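Local coordinates for protein probable transcriptional regulator (Pseudomonas aeruginosa PAO1, PDB 2GEN) that probably acts as a TetR-family transcriptional regulator, binding cis-regulatory DNA through a helix-turn-helix motif, at residues R53-G64 / L117-H128. Residues are numbered along the deposited sequence; the frame is centred on the assembly and turned at random.
Sequences RIHGELYLAGIG and LGERLRADNQAH
R120 reaches across from helix 118-128 to E57 on helix 53-64, and its chain can be followed from CB to the tip. CB starts toward the partner helix and lies 4.2 Å from L60 CD1; the chain runs extended through CG and CD, then bends at chi3. Beyond the bend NE, CZ and NH2 pass under L60 CD1, NH2 nearest at 3.6 Å, with the methyl over one guanidinium face and offset toward the rim. At the tip the grip on E57 is end-on, one nitrogen to each oxygen: R120 NH1 meets E57 OE2 at 2.7 Å, fairly straight (162°), and R120 NH2 meets E57 OE1 at 2.9 Å. Both oxygens are approached on the syn side but out of the carboxylate plane, as expected from two flat groups turned 49° apart. R53, one helical turn before E57, grips OE2 side-on through NE and NH2, with NE using the anti lone pair. Three N-H groups thus converge on E57 OE2, which is consistent with a firmly ionised carboxylate bridging the two arginines.

Deeper in, L117 CD2 packs 3.6 Å from G56 C, where the bare glycine lets the leucine reach the backbone. L121 CD1 touches both the edge of the Y59 ring and I63 CD1, the latter at 3.6 Å. Two waters bridge the helices beside this apolar seam: one links Y59 OH to N125 ND2, the other donates to L60 O and D124 OD2.

The segment axes run parallel (2°) at 10.9 Å. As in the TetR fold, helix 51-76 probably connects the helix-turn-helix to the helical C-terminal body, on which this pairing with helix 118-141 packs it. Helix 99-114 packs on H55, L58 and Y59, and its R109 NH2 hydrogen-bonds N125 OD1; helix 9-23 packs against I54, L58 and A61.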
loop_
_atom_site.group_PDB
_atom_site.type_symbol
_atom_site.label_atom_id
_atom_site.label_comp_id
_atom_site.label_asym_id
_atom_site.label_seq_id
_atom_site.Cartn_x
_atom_site.Cartn_y
_atom_site.Cartn_z
ATOM N N ARG A 53 -1.056 -4.570 -23.992
ATOM C CA ARG A 53 -2.291 -5.310 -23.747
ATOM C C ARG A 53 -2.014 -6.537 -22.862
ATOM O O ARG A 53 -2.762 -6.811 -21.928
ATOM C CB ARG A 53 -2.980 -5.730 -25.025
ATOM C CG ARG A 53 -4.467 -5.924 -24.779
ATOM C CD ARG A 53 -4.827 -7.305 -25.127
ATOM N NE ARG A 53 -6.185 -7.658 -24.718
ATOM C CZ ARG A 53 -7.276 -7.360 -25.415
ATOM N NH1 ARG A 53 -7.184 -6.641 -26.531
ATOM N NH2 ARG A 53 -8.464 -7.748 -24.975
ATOM N N ILE A 54 -0.928 -7.242 -23.167
ATOM C CA ILE A 54 -0.482 -8.382 -22.366
ATOM C C ILE A 54 -0.235 -7.965 -20.912
ATOM O O ILE A 54 -0.626 -8.690 -19.968
ATOM C CB ILE A 54 0.767 -9.051 -22.972
ATOM C CG1 ILE A 54 0.396 -9.764 -24.281
ATOM C CG2 ILE A 54 1.370 -10.051 -22.005
ATOM C CD1 ILE A 54 1.594 -10.362 -25.065
ATOM N N HIS A 55 0.408 -6.814 -20.738
ATOM C CA HIS A 55 0.637 -6.203 -19.420
ATOM C C HIS A 55 -0.673 -6.014 -18.622
ATOM O O HIS A 55 -0.765 -6.429 -17.449
ATOM C CB HIS A 55 1.370 -4.874 -19.617
ATOM C CG HIS A 55 1.655 -4.125 -18.360
ATOM N ND1 HIS A 55 0.743 -3.276 -17.775
ATOM C CD2 HIS A 55 2.769 -4.063 -17.598
ATOM C CE1 HIS A 55 1.275 -2.732 -16.699
ATOM N NE2 HIS A 55 2.505 -3.197 -16.566
ATOM N N GLY A 56 -1.683 -5.417 -19.248
ATOM C CA GLY A 56 -2.991 -5.232 -18.595
ATOM C C GLY A 56 -3.727 -6.549 -18.342
ATOM O O GLY A 56 -4.383 -6.715 -17.303
ATOM N N GLU A 57 -3.627 -7.499 -19.270
ATOM C CA GLU A 57 -4.272 -8.804 -19.079
ATOM C C GLU A 57 -3.610 -9.550 -17.911
ATOM O O GLU A 57 -4.316 -10.232 -17.126
ATOM C CB GLU A 57 -4.255 -9.656 -20.354
ATOM C CG GLU A 57 -5.061 -9.048 -21.547
ATOM C CD GLU A 57 -6.573 -9.202 -21.426
ATOM O OE1 GLU A 57 -7.084 -9.707 -20.383
ATOM O OE2 GLU A 57 -7.283 -8.804 -22.378
ATOM N N LEU A 58 -2.289 -9.419 -17.791
ATOM C CA LEU A 58 -1.563 -10.008 -16.653
ATOM C C LEU A 58 -2.086 -9.435 -15.319
ATOM O O LEU A 58 -2.302 -10.175 -14.318
ATOM C CB LEU A 58 -0.046 -9.792 -16.803
ATOM C CG LEU A 58 0.864 -10.308 -15.661
ATOM C CD1 LEU A 58 0.694 -11.833 -15.474
ATOM C CD2 LEU A 58 2.344 -9.927 -15.866
ATOM N N TYR A 59 -2.302 -8.121 -15.310
ATOM C CA TYR A 59 -2.842 -7.437 -14.135
ATOM C C TYR A 59 -4.230 -7.979 -13.805
ATOM O O TYR A 59 -4.506 -8.412 -12.653
ATOM C CB TYR A 59 -2.892 -5.907 -14.341
ATOM C CG TYR A 59 -3.327 -5.204 -13.089
ATOM C CD1 TYR A 59 -2.400 -4.840 -12.113
ATOM C CD2 TYR A 59 -4.678 -4.942 -12.860
ATOM C CE1 TYR A 59 -2.837 -4.203 -10.918
ATOM C CE2 TYR A 59 -5.109 -4.323 -11.699
ATOM C CZ TYR A 59 -4.211 -3.962 -10.743
ATOM O OH TYR A 59 -4.699 -3.383 -9.587
ATOM N N LEU A 60 -5.114 -7.957 -14.797
ATOM C CA LEU A 60 -6.503 -8.376 -14.564
ATOM C C LEU A 60 -6.602 -9.846 -14.145
ATOM O O LEU A 60 -7.441 -10.206 -13.300
ATOM C CB LEU A 60 -7.365 -8.132 -15.798
ATOM C CG LEU A 60 -7.532 -6.670 -16.246
ATOM C CD1 LEU A 60 -8.333 -6.659 -17.552
ATOM C CD2 LEU A 60 -8.243 -5.815 -15.196
ATOM N N ALA A 61 -5.777 -10.700 -14.751
ATOM C CA ALA A 61 -5.751 -12.122 -14.347
ATOM C C ALA A 61 -5.315 -12.303 -12.898
ATOM O O ALA A 61 -5.842 -13.194 -12.204
ATOM C CB ALA A 61 -4.859 -12.922 -15.256
ATOM N N GLY A 62 -4.367 -11.483 -12.448
ATOM C CA GLY A 62 -3.865 -11.566 -11.081
ATOM C C GLY A 62 -4.917 -11.180 -10.063
ATOM O O GLY A 62 -5.156 -11.916 -9.104
ATOM N N ILE A 63 -5.564 -10.026 -10.241
ATOM C CA ILE A 63 -6.684 -9.705 -9.350
ATOM C C ILE A 63 -7.824 -10.718 -9.494
ATOM O O ILE A 63 -8.493 -11.045 -8.503
ATOM C CB ILE A 63 -7.161 -8.211 -9.442
ATOM C CG1 ILE A 63 -7.713 -7.889 -10.847
ATOM C CG2 ILE A 63 -6.011 -7.282 -9.058
ATOM C CD1 ILE A 63 -8.437 -6.507 -10.922
ATOM N N GLY A 64 -8.031 -11.247 -10.702
ATOM C CA GLY A 64 -9.064 -12.262 -10.946
ATOM C C GLY A 64 -8.815 -13.528 -10.109
ATOM O O GLY A 64 -9.770 -14.214 -9.707
ATOM N N LEU A 117 -7.506 -0.869 -21.003
ATOM C CA LEU A 117 -8.210 -1.882 -20.207
ATOM C C LEU A 117 -8.806 -1.269 -18.949
ATOM O O LEU A 117 -9.250 -1.996 -18.053
ATOM C CB LEU A 117 -7.283 -3.071 -19.881
ATOM C CG LEU A 117 -7.378 -4.297 -20.807
ATOM C CD1 LEU A 117 -7.498 -3.928 -22.291
ATOM C CD2 LEU A 117 -6.228 -5.283 -20.590
ATOM N N GLY A 118 -8.848 0.065 -18.904
ATOM C CA GLY A 118 -9.365 0.806 -17.745
ATOM C C GLY A 118 -10.829 0.519 -17.430
ATOM O O GLY A 118 -11.208 0.395 -16.257
ATOM N N GLU A 119 -11.646 0.404 -18.476
ATOM C CA GLU A 119 -13.067 0.116 -18.336
ATOM C C GLU A 119 -13.283 -1.272 -17.747
ATOM O O GLU A 119 -14.138 -1.474 -16.859
ATOM C CB GLU A 119 -13.763 0.211 -19.701
ATOM C CG GLU A 119 -14.089 1.640 -20.138
ATOM C CD GLU A 119 -12.891 2.424 -20.708
ATOM O OE1 GLU A 119 -11.805 1.832 -20.972
ATOM O OE2 GLU A 119 -13.061 3.655 -20.914
ATOM N N ARG A 120 -12.501 -2.230 -18.247
ATOM C CA ARG A 120 -12.598 -3.606 -17.782
ATOM C C ARG A 120 -12.133 -3.721 -16.349
ATOM O O ARG A 120 -12.709 -4.494 -15.577
ATOM C CB ARG A 120 -11.780 -4.529 -18.652
ATOM C CG ARG A 120 -12.528 -5.019 -19.859
ATOM C CD ARG A 120 -11.626 -5.833 -20.736
ATOM N NE ARG A 120 -11.162 -7.049 -20.075
ATOM C CZ ARG A 120 -10.194 -7.840 -20.536
ATOM N NH1 ARG A 120 -9.571 -7.555 -21.685
ATOM N NH2 ARG A 120 -9.842 -8.924 -19.842
ATOM N N LEU A 121 -11.080 -2.979 -16.015
ATOM C CA LEU A 121 -10.590 -2.928 -14.634
ATOM C C LEU A 121 -11.699 -2.405 -13.696
ATOM O O LEU A 121 -11.959 -3.007 -12.644
ATOM C CB LEU A 121 -9.299 -2.104 -14.517
ATOM C CG LEU A 121 -8.675 -1.866 -13.131
ATOM C CD1 LEU A 121 -8.570 -3.180 -12.285
ATOM C CD2 LEU A 121 -7.331 -1.140 -13.187
ATOM N N ARG A 122 -12.374 -1.327 -14.096
ATOM C CA ARG A 122 -13.483 -0.781 -13.291
ATOM C C ARG A 122 -14.624 -1.785 -13.101
ATOM O O ARG A 122 -15.132 -1.944 -11.970
ATOM C CB ARG A 122 -14.042 0.531 -13.874
ATOM C CG ARG A 122 -13.130 1.745 -13.756
ATOM C CD ARG A 122 -13.797 2.990 -14.420
ATOM N NE ARG A 122 -15.143 3.263 -13.885
ATOM C CZ ARG A 122 -15.404 3.852 -12.714
ATOM N NH1 ARG A 122 -14.419 4.237 -11.904
ATOM N NH2 ARG A 122 -16.665 4.055 -12.342
ATOM N N ALA A 123 -15.046 -2.432 -14.195
ATOM C CA ALA A 123 -16.100 -3.442 -14.155
ATOM C C ALA A 123 -15.704 -4.661 -13.294
ATOM O O ALA A 123 -16.527 -5.169 -12.484
ATOM C CB ALA A 123 -16.453 -3.879 -15.572
ATOM N N ASP A 124 -14.457 -5.123 -13.452
ATOM C CA ASP A 124 -13.944 -6.239 -12.633
ATOM C C ASP A 124 -13.955 -5.848 -11.164
ATOM O O ASP A 124 -14.457 -6.616 -10.327
ATOM C CB ASP A 124 -12.518 -6.645 -13.038
ATOM C CG ASP A 124 -12.488 -7.465 -14.307
ATOM O OD1 ASP A 124 -13.561 -7.622 -14.929
ATOM O OD2 ASP A 124 -11.390 -7.946 -14.678
ATOM N N ASN A 125 -13.374 -4.687 -10.852
ATOM C CA ASN A 125 -13.356 -4.166 -9.477
ATOM C C ASN A 125 -14.779 -4.089 -8.901
ATOM O O ASN A 125 -15.026 -4.503 -7.753
ATOM C CB ASN A 125 -12.759 -2.762 -9.418
ATOM C CG ASN A 125 -11.251 -2.738 -9.561
ATOM O OD1 ASN A 125 -10.731 -1.572 -9.910
ATOM N ND2 ASN A 125 -10.565 -3.737 -9.358
ATOM N N GLN A 126 -15.718 -3.560 -9.693
ATOM C CA GLN A 126 -17.121 -3.471 -9.245
ATOM C C GLN A 126 -17.723 -4.855 -8.918
ATOM O O GLN A 126 -18.412 -5.027 -7.884
ATOM C CB GLN A 126 -17.951 -2.745 -10.324
ATOM C CG GLN A 126 -19.430 -2.471 -10.034
ATOM C CD GLN A 126 -20.029 -1.474 -11.065
ATOM O OE1 GLN A 126 -19.602 -1.440 -12.233
ATOM N NE2 GLN A 126 -20.992 -0.639 -10.624
ATOM N N ALA A 127 -17.490 -5.831 -9.790
ATOM C CA ALA A 127 -18.016 -7.182 -9.584
ATOM C C ALA A 127 -17.408 -7.777 -8.310
ATOM O O ALA A 127 -18.098 -8.429 -7.521
ATOM C CB ALA A 127 -17.704 -8.092 -10.785
ATOM N N HIS A 128 -16.120 -7.543 -8.118
ATOM C CA HIS A 128 -15.407 -8.137 -6.949
ATOM C C HIS A 128 -15.953 -7.583 -5.654
ATOM O O HIS A 128 -16.290 -8.360 -4.740
ATOM C CB HIS A 128 -13.895 -7.931 -7.066
ATOM C CG HIS A 128 -13.315 -8.567 -8.288
ATOM N ND1 HIS A 128 -12.096 -8.192 -8.819
ATOM C CD2 HIS A 128 -13.796 -9.539 -9.095
ATOM C CE1 HIS A 128 -11.847 -8.928 -9.892
ATOM N NE2 HIS A 128 -12.864 -9.746 -10.086
HETATM O O HOH W 1 -7.416 -3.228 -8.791
HETATM O O HOH W 2 -10.212 -9.483 -13.010
#